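Local coordinates for hypothetical protein Atu1826 (Agrobacterium tumefaciens, PDB 2I3D) that is of unknown function but has an alpha/beta hydrolase fold and probably acts as a hydrolase, at residues Arg34-Tyr39 / Ile90-Gly95; Ile49-His54 / Lys122-Ala127; Gly171-Gly176 / Ile200-Arg205. All coordinates share one frame; numbering follows the deposited sequence. Where two conformers were deposited one is given.

Interaction 1: Arg34-Tyr39 / Ile90-Gly95; sequences RLEGRY and IGRSQG
Two flat groups meet the opposite backbone here, the carboxylate of Glu-36 and the amide of Gln-94. Glu-36 OE1 takes the N-H of Arg-92 at 2.9 Å from above the carboxylate plane, 49° out of it, while OE2 rests on the aliphatic part of the Arg-92 side chain, 3.5 Å from its CD. Carboxylate and Arg-92 guanidinium planes stand 56° apart, and OE2 stays 4.1 Å from Arg-92 NE, beyond a salt bridge, though the opposite charges probably still attract. In the amide of Gln-94, OE1 receives Arg-34 N on an in-plane lone pair at 2.9 Å, and Gln-94 N returns a bond to Arg-34 O; a water joins that same carbonyl to Gln-94 O. Between these groups Ser-93 OG accepts the N-H of Glu-36 at 2.9 Å in a nearly straight bond. With CG anti to the backbone N (chi1 174°), the extended Glu-36 side chain reaches the turn; Asn-86 ND2 also bonds its OE1, and Asn-86 O bonds Ser-93 OG. The result is a type II' beta turn, Ile-90 to Ser-93, held by polar side chains against strand 33-40, in the loop leading from strand 81-85 to helix 101-117 of an alpha/beta hydrolase fold.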
ATOM      1  N   ARG B  34      -3.685 -23.381  -3.922  1.00 23.95           N
ATOM      2  CA  ARG B  34      -3.800 -22.348  -4.952  0.50 24.39           C
ATOM      3  C   ARG B  34      -3.003 -21.105  -4.559  1.00 23.35           C
ATOM      4  O   ARG B  34      -3.092 -20.672  -3.396  1.00 23.17           O
ATOM      5  CB  ARG B  34      -5.277 -21.933  -5.127  0.50 24.54           C
ATOM      6  CG  ARG B  34      -6.138 -22.926  -5.940  0.50 26.03           C
ATOM      7  CD  ARG B  34      -7.507 -22.334  -6.300  0.50 27.39           C
ATOM      8  NE  ARG B  34      -8.261 -23.220  -7.190  0.50 34.51           N
ATOM      9  CZ  ARG B  34      -9.551 -23.079  -7.484  0.50 30.70           C
ATOM     10  NH1 ARG B  34     -10.258 -22.080  -6.966  0.50 39.46           N
ATOM     11  NH2 ARG B  34     -10.136 -23.950  -8.297  0.50 38.67           N
ATOM     12  N   LEU B  35      -2.276 -20.536  -5.520  1.00 21.59           N
ATOM     13  CA  LEU B  35      -1.624 -19.231  -5.378  1.00 20.47           C
ATOM     14  C   LEU B  35      -2.201 -18.314  -6.454  1.00 20.14           C
ATOM     15  O   LEU B  35      -2.268 -18.681  -7.657  1.00 21.02           O
ATOM     16  CB  LEU B  35      -0.086 -19.314  -5.520  1.00 18.64           C
ATOM     17  CG  LEU B  35       0.662 -20.082  -4.420  1.00 18.57           C
ATOM     18  CD1 LEU B  35       2.106 -20.417  -4.877  1.00 17.54           C
ATOM     19  CD2 LEU B  35       0.639 -19.262  -3.104  1.00 18.58           C
ATOM     20  N   GLU B  36      -2.620 -17.131  -6.005  1.00 19.34           N
ATOM     21  CA  GLU B  36      -3.186 -16.100  -6.831  1.00 19.91           C
ATOM     22  C   GLU B  36      -2.060 -15.179  -7.362  1.00 18.86           C
ATOM     23  O   GLU B  36      -1.191 -14.756  -6.595  1.00 18.40           O
ATOM     24  CB  GLU B  36      -4.178 -15.307  -5.959  1.00 20.72           C
ATOM     25  CG  GLU B  36      -4.757 -14.115  -6.595  1.00 23.38           C
ATOM     26  CD  GLU B  36      -5.653 -13.318  -5.669  1.00 25.07           C
ATOM     27  OE1 GLU B  36      -5.430 -13.210  -4.422  1.00 21.87           O
ATOM     28  OE2 GLU B  36      -6.596 -12.764  -6.238  1.00 29.69           O
ATOM     29  N   GLY B  37      -2.079 -14.864  -8.659  1.00 17.38           N
ATOM     30  CA  GLY B  37      -1.040 -13.990  -9.246  1.00 17.18           C
ATOM     31  C   GLY B  37      -1.564 -13.040 -10.300  1.00 18.17           C
ATOM     32  O   GLY B  37      -2.770 -13.084 -10.654  1.00 16.95           O
ATOM     33  N   ARG B  38      -0.661 -12.149 -10.742  1.00 17.72           N
ATOM     34  CA  ARG B  38      -0.883 -11.254 -11.870  0.60 18.09           C
ATOM     35  C   ARG B  38       0.325 -11.390 -12.761  1.00 18.66           C
ATOM     36  O   ARG B  38       1.467 -11.217 -12.306  1.00 17.02           O
ATOM     37  CB  ARG B  38      -1.033  -9.789 -11.413  0.60 17.53           C
ATOM     38  CG  ARG B  38      -2.237  -9.557 -10.507  0.60 20.07           C
ATOM     39  CD  ARG B  38      -3.554  -9.823 -11.250  0.60 20.32           C
ATOM     40  NE  ARG B  38      -4.711  -9.606 -10.391  0.60 23.13           N
ATOM     41  CZ  ARG B  38      -5.420 -10.562  -9.793  0.60 22.18           C
ATOM     42  NH1 ARG B  38      -5.122 -11.842  -9.959  0.60 22.15           N
ATOM     43  NH2 ARG B  38      -6.447 -10.237  -9.029  0.60 26.10           N
ATOM     44  N   TYR B  39       0.074 -11.688 -14.026  1.00 19.32           N
ATOM     45  CA  TYR B  39       1.073 -12.159 -14.966  1.00 21.46           C
ATOM     46  C   TYR B  39       1.009 -11.400 -16.270  1.00 22.38           C
ATOM     47  O   TYR B  39      -0.061 -11.292 -16.872  1.00 23.06           O
ATOM     48  CB  TYR B  39       0.786 -13.634 -15.207  1.00 22.54           C
ATOM     49  CG  TYR B  39       1.419 -14.273 -16.410  1.00 23.95           C
ATOM     50  CD1 TYR B  39       2.804 -14.385 -16.542  1.00 24.61           C
ATOM     51  CD2 TYR B  39       0.605 -14.859 -17.403  1.00 25.46           C
ATOM     52  CE1 TYR B  39       3.375 -15.040 -17.674  1.00 24.68           C
ATOM     53  CE2 TYR B  39       1.157 -15.514 -18.497  1.00 25.55           C
ATOM     54  CZ  TYR B  39       2.530 -15.602 -18.631  1.00 25.40           C
ATOM     55  OH  TYR B  39       3.049 -16.252 -19.740  1.00 26.29           O
ATOM     56  N   ILE B  90      -2.648 -15.071   1.827  1.00 19.31           N
ATOM     57  CA  ILE B  90      -2.950 -13.685   1.416  1.00 19.35           C
ATOM     58  C   ILE B  90      -3.943 -13.665   0.214  1.00 20.88           C
ATOM     59  O   ILE B  90      -3.777 -14.393  -0.773  1.00 19.95           O
ATOM     60  CB  ILE B  90      -1.616 -12.959   1.025  1.00 19.33           C
ATOM     61  CG1 ILE B  90      -0.504 -13.145   2.105  1.00 18.17           C
ATOM     62  CG2 ILE B  90      -1.874 -11.489   0.607  1.00 19.43           C
ATOM     63  CD1 ILE B  90      -0.814 -12.596   3.477  1.00 21.43           C
ATOM     64  N   GLY B  91      -4.974 -12.829   0.299  1.00 22.31           N
ATOM     65  CA  GLY B  91      -5.983 -12.761  -0.773  1.00 23.41           C
ATOM     66  C   GLY B  91      -6.661 -14.109  -0.973  1.00 24.29           C
ATOM     67  O   GLY B  91      -7.120 -14.724  -0.024  1.00 25.43           O
ATOM     68  N   ARG B  92      -6.643 -14.604  -2.197  1.00 25.01           N
ATOM     69  CA  ARG B  92      -7.222 -15.902  -2.510  1.00 25.43           C
ATOM     70  C   ARG B  92      -6.199 -17.041  -2.443  1.00 24.86           C
ATOM     71  O   ARG B  92      -6.516 -18.216  -2.719  1.00 26.17           O
ATOM     72  CB  ARG B  92      -7.858 -15.847  -3.892  1.00 25.36           C
ATOM     73  CG  ARG B  92      -9.066 -14.916  -3.992  1.00 29.82           C
ATOM     74  CD  ARG B  92      -9.341 -14.721  -5.477  1.00 38.61           C
ATOM     75  NE  ARG B  92     -10.523 -13.939  -5.852  1.00 36.26           N
ATOM     76  CZ  ARG B  92     -11.563 -14.450  -6.526  1.00 52.22           C
ATOM     77  NH1 ARG B  92     -11.584 -15.752  -6.841  1.00 39.00           N
ATOM     78  NH2 ARG B  92     -12.592 -13.679  -6.868  1.00 42.23           N
ATOM     79  N   SER B  93      -4.942 -16.726  -2.120  1.00 22.81           N
ATOM     80  CA  SER B  93      -3.978 -17.813  -1.969  1.00 21.80           C
ATOM     81  C   SER B  93      -4.316 -18.626  -0.717  1.00 22.10           C
ATOM     82  O   SER B  93      -4.536 -18.080   0.347  1.00 20.53           O
ATOM     83  CB  SER B  93      -2.554 -17.260  -1.916  1.00 21.63           C
ATOM     84  OG  SER B  93      -2.216 -16.730  -3.196  1.00 20.06           O
ATOM     85  N   GLN B  94      -4.341 -19.945  -0.873  1.00 22.78           N
ATOM     86  CA  GLN B  94      -4.692 -20.860   0.204  1.00 23.01           C
ATOM     87  C   GLN B  94      -3.544 -21.067   1.163  1.00 23.14           C
ATOM     88  O   GLN B  94      -2.410 -20.665   0.887  1.00 23.51           O
ATOM     89  CB  GLN B  94      -5.081 -22.204  -0.412  1.00 23.48           C
ATOM     90  CG  GLN B  94      -6.384 -22.124  -1.168  1.00 24.72           C
ATOM     91  CD  GLN B  94      -6.780 -23.469  -1.704  1.00 26.81           C
ATOM     92  OE1 GLN B  94      -6.075 -24.063  -2.513  1.00 23.89           O
ATOM     93  NE2 GLN B  94      -7.917 -23.969  -1.239  1.00 29.59           N
ATOM     94  N   GLY B  95      -3.838 -21.718   2.288  1.00 23.39           N
ATOM     95  CA  GLY B  95      -2.832 -22.058   3.266  1.00 22.92           C
ATOM     96  C   GLY B  95      -2.685 -21.045   4.357  1.00 22.64           C
ATOM     97  O   GLY B  95      -3.453 -20.074   4.418  1.00 23.27           O
TER
HETATM   98  O   HOH W   1      -1.199 -21.609  -1.313  1.00 21.78           O

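Interaction 2: Ile49-His54 / Lys122-Ala127; sequences IAIILH and KSCWVA
Leu-53 lays its CD1 methyl against CG2 of Val-126, 3.7 Å away, the two branched side chains meeting at a slant on the face they share with Ile-49, Ile-51 and Cys-124. Val-126 presents CG2 because that methyl lies anti to its backbone N, which also brings it close to the carbonyl oxygen of Ile-51. Farther back on this face the contact is looser: Ile-51 CG1 is 4.3 Å from the sulfur of Cys-124. The other face carries Ala-50, Ile-52, Trp-125 and Ala-127. Here Ile-52 extends CD1 to within 4.0 Å of Ala-127 CB, while its CG2 lies beside Ala-127 O. Trp-125 projects on the same side, but its indole turns away from strand 49-53 and meets the ring of Phe-80 edge-to-face. These strands are neighbours in the central parallel part of an alpha/beta hydrolase sheet, running in the same direction at 17° with their axes 4.6 Å apart. Strand 81-85 flanks one side of the pair and strand 146-152 the other, and helix 66-77 packs on Ala-50 and Ile-52. The backbone ladder has five bonds, from Ile-49 N to Ser-123 O through to Leu-53 N to Ala-127 O; the shortest joins Trp-125 N to Ile-49 O at 2.7 Å. Each carbonyl of Ile-49, Ile-51, Trp-125 and Ala-127 also receives a CA-H contact from the facing strand, such as Cys-124 CA at 3.1 Å from Ile-49 O. Past Ala-127, strand 124-129 runs on toward a probable nucleophile elbow, whose residues Leu-53 touches.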
ATOM      1  N   ILE B  49      12.683 -13.187 -17.101  1.00 18.48           N
ATOM      2  CA  ILE B  49      11.564 -13.227 -16.158  1.00 17.29           C
ATOM      3  C   ILE B  49      11.843 -12.346 -14.926  1.00 15.78           C
ATOM      4  O   ILE B  49      12.936 -12.347 -14.378  1.00 15.49           O
ATOM      5  CB  ILE B  49      11.258 -14.667 -15.711  1.00 18.23           C
ATOM      6  CG1 ILE B  49      10.733 -15.471 -16.922  1.00 19.56           C
ATOM      7  CG2 ILE B  49      10.213 -14.701 -14.586  1.00 17.88           C
ATOM      8  CD1 ILE B  49      10.870 -16.986 -16.799  1.00 20.43           C
ATOM      9  N   ALA B  50      10.817 -11.640 -14.476  1.00 14.73           N
ATOM     10  CA  ALA B  50      10.930 -10.897 -13.225  1.00 14.16           C
ATOM     11  C   ALA B  50       9.844 -11.400 -12.271  1.00 13.38           C
ATOM     12  O   ALA B  50       8.681 -11.497 -12.672  1.00 14.43           O
ATOM     13  CB  ALA B  50      10.783  -9.397 -13.465  1.00 14.99           C
ATOM     14  N   ILE B  51      10.220 -11.739 -11.040  1.00 13.23           N
ATOM     15  CA  ILE B  51       9.273 -12.155  -9.988  1.00 13.33           C
ATOM     16  C   ILE B  51       9.290 -11.075  -8.901  1.00 13.03           C
ATOM     17  O   ILE B  51      10.384 -10.693  -8.427  1.00 12.93           O
ATOM     18  CB  ILE B  51       9.715 -13.498  -9.336  1.00 14.38           C
ATOM     19  CG1 ILE B  51       9.912 -14.583 -10.427  1.00 16.13           C
ATOM     20  CG2 ILE B  51       8.727 -13.965  -8.292  1.00 15.06           C
ATOM     21  CD1 ILE B  51       8.637 -15.054 -11.194  1.00 18.03           C
ATOM     22  N   ILE B  52       8.111 -10.625  -8.489  1.00 12.14           N
ATOM     23  CA  ILE B  52       7.993  -9.517  -7.520  1.00 11.31           C
ATOM     24  C   ILE B  52       7.327 -10.035  -6.242  1.00 12.00           C
ATOM     25  O   ILE B  52       6.215 -10.635  -6.336  1.00 12.66           O
ATOM     26  CB  ILE B  52       7.137  -8.336  -8.095  1.00 12.43           C
ATOM     27  CG1 ILE B  52       7.420  -8.114  -9.588  1.00 12.30           C
ATOM     28  CG2 ILE B  52       7.343  -7.068  -7.225  1.00 12.46           C
ATOM     29  CD1 ILE B  52       8.841  -7.669  -9.924  1.00 12.13           C
ATOM     30  N   LEU B  53       7.968  -9.798  -5.079  1.00 11.39           N
ATOM     31  CA  LEU B  53       7.566 -10.402  -3.803  0.60 11.50           C
ATOM     32  C   LEU B  53       7.152  -9.344  -2.788  1.00 12.27           C
ATOM     33  O   LEU B  53       7.831  -8.334  -2.634  1.00 11.60           O
ATOM     34  CB  LEU B  53       8.715 -11.282  -3.245  0.60 11.14           C
ATOM     35  CG  LEU B  53       9.135 -12.389  -4.226  0.60 11.18           C
ATOM     36  CD1 LEU B  53      10.414 -13.120  -3.767  0.60 12.96           C
ATOM     37  CD2 LEU B  53       7.953 -13.351  -4.476  0.60  8.10           C
ATOM     38  N   HIS B  54       6.022  -9.569  -2.109  1.00 11.72           N
ATOM     39  CA  HIS B  54       5.416  -8.521  -1.265  1.00 11.01           C
ATOM     40  C   HIS B  54       5.782  -8.602   0.240  1.00 10.42           C
ATOM     41  O   HIS B  54       6.394  -9.597   0.692  1.00 10.33           O
ATOM     42  CB  HIS B  54       3.882  -8.506  -1.500  1.00 11.50           C
ATOM     43  CG  HIS B  54       3.162  -9.692  -0.927  1.00 12.21           C
ATOM     44  ND1 HIS B  54       2.965  -9.874   0.424  1.00 13.34           N
ATOM     45  CD2 HIS B  54       2.517 -10.718  -1.546  1.00 13.74           C
ATOM     46  CE1 HIS B  54       2.244 -10.973   0.620  1.00 14.46           C
ATOM     47  NE2 HIS B  54       1.947 -11.494  -0.556  1.00 14.25           N
ATOM     48  N   LYS B 122      16.329 -17.628 -20.268  1.00 27.63           N
ATOM     49  CA  LYS B 122      17.538 -18.105 -19.603  1.00 28.26           C
ATOM     50  C   LYS B 122      17.955 -17.236 -18.409  1.00 27.40           C
ATOM     51  O   LYS B 122      18.927 -17.565 -17.708  1.00 27.01           O
ATOM     52  CB  LYS B 122      18.706 -18.242 -20.591  1.00 30.16           C
ATOM     53  CG  LYS B 122      18.543 -19.373 -21.642  1.00 32.34           C
ATOM     54  CD  LYS B 122      18.265 -20.738 -20.981  1.00 36.86           C
ATOM     55  CE  LYS B 122      18.193 -21.920 -21.984  1.00 35.96           C
ATOM     56  NZ  LYS B 122      17.163 -21.739 -23.078  1.00 40.01           N
ATOM     57  N   SER B 123      17.217 -16.150 -18.157  1.00 26.33           N
ATOM     58  CA  SER B 123      17.568 -15.297 -17.012  1.00 24.10           C
ATOM     59  C   SER B 123      16.387 -14.704 -16.295  1.00 22.26           C
ATOM     60  O   SER B 123      15.272 -14.607 -16.820  1.00 21.53           O
ATOM     61  CB  SER B 123      18.521 -14.178 -17.406  1.00 24.58           C
ATOM     62  OG  SER B 123      17.835 -13.244 -18.165  1.00 26.28           O
ATOM     63  N   CYS B 124      16.665 -14.317 -15.058  1.00 20.28           N
ATOM     64  CA  CYS B 124      15.597 -13.924 -14.175  1.00 17.18           C
ATOM     65  C   CYS B 124      16.100 -12.816 -13.235  1.00 15.70           C
ATOM     66  O   CYS B 124      17.287 -12.760 -12.901  1.00 14.79           O
ATOM     67  CB  CYS B 124      15.058 -15.152 -13.418  1.00 17.83           C
ATOM     68  SG  CYS B 124      13.901 -14.784 -12.047  1.00 22.41           S
ATOM     69  N   TRP B 125      15.182 -11.921 -12.868  1.00 13.97           N
ATOM     70  CA  TRP B 125      15.404 -10.982 -11.758  1.00 14.13           C
ATOM     71  C   TRP B 125      14.377 -11.219 -10.686  1.00 14.06           C
ATOM     72  O   TRP B 125      13.252 -11.587 -10.992  1.00 13.65           O
ATOM     73  CB  TRP B 125      15.233  -9.538 -12.214  1.00 14.58           C
ATOM     74  CG  TRP B 125      16.461  -8.944 -12.913  1.00 15.82           C
ATOM     75  CD1 TRP B 125      17.040  -9.355 -14.078  1.00 17.50           C
ATOM     76  CD2 TRP B 125      17.183  -7.788 -12.487  1.00 14.47           C
ATOM     77  NE1 TRP B 125      18.100  -8.520 -14.418  1.00 16.30           N
ATOM     78  CE2 TRP B 125      18.202  -7.541 -13.463  1.00 15.41           C
ATOM     79  CE3 TRP B 125      17.038  -6.909 -11.408  1.00 13.99           C
ATOM     80  CZ2 TRP B 125      19.084  -6.478 -13.358  1.00 14.64           C
ATOM     81  CZ3 TRP B 125      17.927  -5.842 -11.290  1.00 14.58           C
ATOM     82  CH2 TRP B 125      18.941  -5.643 -12.256  1.00 16.25           C
ATOM     83  N   VAL B 126      14.747 -10.937  -9.446  1.00 13.44           N
ATOM     84  CA  VAL B 126      13.767 -10.959  -8.357  1.00 12.39           C
ATOM     85  C   VAL B 126      13.768  -9.580  -7.721  1.00 12.57           C
ATOM     86  O   VAL B 126      14.830  -8.965  -7.539  1.00 11.74           O
ATOM     87  CB  VAL B 126      14.081 -12.078  -7.309  1.00 13.26           C
ATOM     88  CG1 VAL B 126      15.442 -11.860  -6.677  1.00 13.88           C
ATOM     89  CG2 VAL B 126      12.964 -12.206  -6.249  1.00 14.69           C
ATOM     90  N   ALA B 127      12.587  -9.074  -7.411  1.00 12.16           N
ATOM     91  CA  ALA B 127      12.505  -7.792  -6.707  1.00 11.38           C
ATOM     92  C   ALA B 127      11.583  -8.023  -5.530  1.00 11.24           C
ATOM     93  O   ALA B 127      10.468  -8.544  -5.726  1.00 12.79           O
ATOM     94  CB  ALA B 127      11.949  -6.716  -7.623  1.00 11.83           C
TER

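Interaction 3: Gly171-Gly176 / Ile200-Arg205; sequences GLIING and ILITHR
The carbonyl oxygen of Ile-173 is approached by three groups of the facing strand. Arg-205 N gives it a hydrogen bond of 3.0 Å, His-204 CA adds a CA-H contact at 3.3 Å, and the edge of the His-204 imidazole brings CD2 to 3.4 Å from it, the oxygen lying in the ring plane. At the ring edge too, Asn-175 ND2 comes within 2.7 Å of His-204 NE2, but the N-H points well off the line (128°), making this a weak bond. Amide and ring are only 17° from coplanar. Asn-175 can reach across because its CG sits between backbone N and carbonyl carbon, chi1 65°, turning the amide to the neighbouring strand, while the His-204 ring, its CG anti to the backbone N, comes toward strand 171-176. Ile-173 divides its branches: CG2 lies 4.1 Å from His-204 CD2, and CD1 packs on Ile-202 CG2, 4.0 Å away. On the other face Leu-172 CD1 slants across Thr-203 CG2 at 3.8 Å, and Ile-174 CD1 lies against CB and CG of Arg-205. Helix 218-233 covers Leu-172, Ile-174 and Thr-203, and its Glu-224 makes a long, weak ion pair with Arg-205 NE. Helix 184-195 covers Ile-202 and His-204, and links the two parallel strands as a beta-alpha-beta unit at the edge of the sheet. The backbone ladder is weak at its start, Gly-171 N to Leu-201 O, and regular thereafter. As modelled, the weak Asn-175 bond has NE2 of His-204 as acceptor, consistent with a neutral imidazole that probably carries its proton on ND1.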
ATOM      1  N   GLY B 171      23.207  -6.454  -7.385  1.00  9.53           N
ATOM      2  CA  GLY B 171      21.832  -5.961  -7.280  1.00  9.67           C
ATOM      3  C   GLY B 171      21.774  -4.665  -6.489  1.00  9.87           C
ATOM      4  O   GLY B 171      22.804  -4.102  -6.069  1.00  9.97           O
ATOM      5  N   LEU B 172      20.544  -4.224  -6.264  1.00  9.74           N
ATOM      6  CA  LEU B 172      20.236  -2.943  -5.615  1.00 10.31           C
ATOM      7  C   LEU B 172      19.614  -3.200  -4.241  1.00 11.11           C
ATOM      8  O   LEU B 172      18.668  -4.002  -4.127  1.00 11.20           O
ATOM      9  CB  LEU B 172      19.211  -2.215  -6.497  1.00 10.04           C
ATOM     10  CG  LEU B 172      18.616  -0.931  -5.882  1.00 10.55           C
ATOM     11  CD1 LEU B 172      19.649   0.170  -5.757  1.00 12.36           C
ATOM     12  CD2 LEU B 172      17.445  -0.470  -6.717  1.00 10.87           C
ATOM     13  N   ILE B 173      20.118  -2.493  -3.223  1.00  8.95           N
ATOM     14  CA  ILE B 173      19.484  -2.476  -1.907  1.00  9.54           C
ATOM     15  C   ILE B 173      19.129  -1.026  -1.699  1.00  9.03           C
ATOM     16  O   ILE B 173      19.985  -0.134  -1.847  1.00  9.23           O
ATOM     17  CB  ILE B 173      20.414  -3.018  -0.804  1.00 10.70           C
ATOM     18  CG1 ILE B 173      20.665  -4.506  -1.043  1.00 10.00           C
ATOM     19  CG2 ILE B 173      19.819  -2.781   0.571  1.00 11.90           C
ATOM     20  CD1 ILE B 173      21.645  -5.173  -0.076  1.00 12.67           C
ATOM     21  N   ILE B 174      17.854  -0.771  -1.356  1.00  9.48           N
ATOM     22  CA  ILE B 174      17.439   0.620  -1.179  1.00  9.41           C
ATOM     23  C   ILE B 174      16.590   0.723   0.085  1.00 10.03           C
ATOM     24  O   ILE B 174      15.711  -0.108   0.322  1.00 10.06           O
ATOM     25  CB  ILE B 174      16.756   1.190  -2.484  1.00  9.28           C
ATOM     26  CG1 ILE B 174      16.285   2.620  -2.321  1.00 13.08           C
ATOM     27  CG2 ILE B 174      15.624   0.221  -2.942  1.00 12.23           C
ATOM     28  CD1 ILE B 174      16.237   3.251  -3.763  1.00 14.07           C
ATOM     29  N   ASN B 175      16.912   1.700   0.927  1.00 10.47           N
ATOM     30  CA  ASN B 175      16.246   1.832   2.249  1.00 11.32           C
ATOM     31  C   ASN B 175      16.199   3.295   2.597  1.00 11.59           C
ATOM     32  O   ASN B 175      16.934   4.099   2.019  1.00 14.00           O
ATOM     33  CB  ASN B 175      16.946   1.036   3.373  1.00 11.41           C
ATOM     34  CG  ASN B 175      18.382   1.562   3.688  1.00 13.34           C
ATOM     35  OD1 ASN B 175      18.716   1.930   4.836  1.00 15.91           O
ATOM     36  ND2 ASN B 175      19.233   1.570   2.674  1.00 13.65           N
ATOM     37  N   GLY B 176      15.319   3.638   3.510  1.00 10.47           N
ATOM     38  CA  GLY B 176      15.220   5.038   3.944  1.00 10.72           C
ATOM     39  C   GLY B 176      15.906   5.346   5.265  1.00 12.74           C
ATOM     40  O   GLY B 176      15.956   4.511   6.169  1.00 13.37           O
ATOM     41  N   ILE B 200      30.878  -9.272  -7.281  1.00 15.44           N
ATOM     42  CA  ILE B 200      29.568  -8.639  -7.397  1.00 14.05           C
ATOM     43  C   ILE B 200      29.711  -7.154  -7.039  1.00 12.83           C
ATOM     44  O   ILE B 200      30.653  -6.764  -6.337  1.00 12.71           O
ATOM     45  CB  ILE B 200      28.479  -9.284  -6.461  1.00 13.44           C
ATOM     46  CG1 ILE B 200      28.841  -9.088  -4.979  1.00 15.61           C
ATOM     47  CG2 ILE B 200      28.225 -10.790  -6.849  1.00 15.91           C
ATOM     48  CD1 ILE B 200      27.776  -9.630  -4.038  1.00 16.33           C
ATOM     49  N   LEU B 201      28.741  -6.347  -7.485  1.00 12.10           N
ATOM     50  CA  LEU B 201      28.619  -4.957  -7.012  1.00 11.25           C
ATOM     51  C   LEU B 201      27.246  -4.824  -6.371  1.00 11.25           C
ATOM     52  O   LEU B 201      26.197  -5.068  -7.033  1.00 10.49           O
ATOM     53  CB  LEU B 201      28.678  -3.973  -8.196  1.00 10.93           C
ATOM     54  CG  LEU B 201      28.521  -2.489  -7.800  1.00 12.34           C
ATOM     55  CD1 LEU B 201      29.657  -2.060  -6.869  1.00 16.40           C
ATOM     56  CD2 LEU B 201      28.485  -1.575  -9.014  1.00 12.93           C
ATOM     57  N   ILE B 202      27.276  -4.418  -5.107  1.00 10.39           N
ATOM     58  CA  ILE B 202      26.069  -4.035  -4.358  1.00 10.45           C
ATOM     59  C   ILE B 202      25.876  -2.525  -4.524  1.00 10.90           C
ATOM     60  O   ILE B 202      26.747  -1.725  -4.106  1.00 10.49           O
ATOM     61  CB  ILE B 202      26.143  -4.419  -2.848  1.00 12.35           C
ATOM     62  CG1 ILE B 202      26.322  -5.930  -2.679  1.00 12.91           C
ATOM     63  CG2 ILE B 202      24.893  -3.955  -2.110  1.00 12.05           C
ATOM     64  CD1 ILE B 202      25.177  -6.801  -3.212  1.00 14.60           C
ATOM     65  N   THR B 203      24.786  -2.134  -5.170  1.00 10.29           N
ATOM     66  CA  THR B 203      24.451  -0.702  -5.301  1.00 10.59           C
ATOM     67  C   THR B 203      23.499  -0.425  -4.142  1.00 10.66           C
ATOM     68  O   THR B 203      22.417  -1.028  -4.070  1.00 11.53           O
ATOM     69  CB  THR B 203      23.789  -0.407  -6.667  1.00  9.87           C
ATOM     70  OG1 THR B 203      24.788  -0.598  -7.691  1.00 10.97           O
ATOM     71  CG2 THR B 203      23.267   1.037  -6.730  1.00 13.95           C
ATOM     72  N   HIS B 204      23.918   0.436  -3.224  1.00 10.61           N
ATOM     73  CA  HIS B 204      23.141   0.680  -2.019  1.00 11.16           C
ATOM     74  C   HIS B 204      22.761   2.156  -1.961  1.00 12.48           C
ATOM     75  O   HIS B 204      23.641   3.023  -1.794  1.00 13.70           O
ATOM     76  CB  HIS B 204      23.940   0.323  -0.777  1.00 12.29           C
ATOM     77  CG  HIS B 204      23.243   0.674   0.494  1.00 11.81           C
ATOM     78  ND1 HIS B 204      23.908   0.978   1.670  1.00 14.01           N
ATOM     79  CD2 HIS B 204      21.916   0.756   0.776  1.00 12.03           C
ATOM     80  CE1 HIS B 204      23.015   1.227   2.623  1.00 14.08           C
ATOM     81  NE2 HIS B 204      21.806   1.086   2.110  1.00 14.02           N
ATOM     82  N   ARG B 205      21.464   2.446  -2.105  1.00 11.49           N
ATOM     83  CA  ARG B 205      21.014   3.818  -1.994  1.00 13.05           C
ATOM     84  C   ARG B 205      20.210   3.987  -0.710  1.00 12.43           C
ATOM     85  O   ARG B 205      19.333   3.191  -0.427  1.00 12.55           O
ATOM     86  CB  ARG B 205      20.127   4.149  -3.214  1.00 14.45           C
ATOM     87  CG  ARG B 205      19.540   5.544  -3.219  1.00 16.12           C
ATOM     88  CD  ARG B 205      20.641   6.661  -3.442  1.00 21.25           C
ATOM     89  NE  ARG B 205      20.043   7.956  -3.129  1.00 24.01           N
ATOM     90  CZ  ARG B 205      20.654   8.941  -2.485  1.00 28.57           C
ATOM     91  NH1 ARG B 205      21.942   8.830  -2.113  1.00 32.33           N
ATOM     92  NH2 ARG B 205      19.989  10.073  -2.258  1.00 32.70           N
TER

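How the interactions relate
All three contacts belong to one mixed sheet, but at different depths. Interaction 2 lies near the centre of the chain; the centres of interactions 1 and 3 are about 17 and 16 Å from the centre of interaction 2, on opposite sides of the chain's centre and about 29 Å from each other. Interactions 1 and 2 touch, with Ile-90 CG1 3.8 Å from His-54 CE1, and their segments alternate along the chain; interaction 3 follows in series, its nearest atoms about 6 Å from interaction 2. A probable triad of Ser-130, Asp-179 and His-212 connects the last two: strand 124-129 leads to the serine, whereas Asp-179 follows strand 171-176 and His-212 follows strand 202-207.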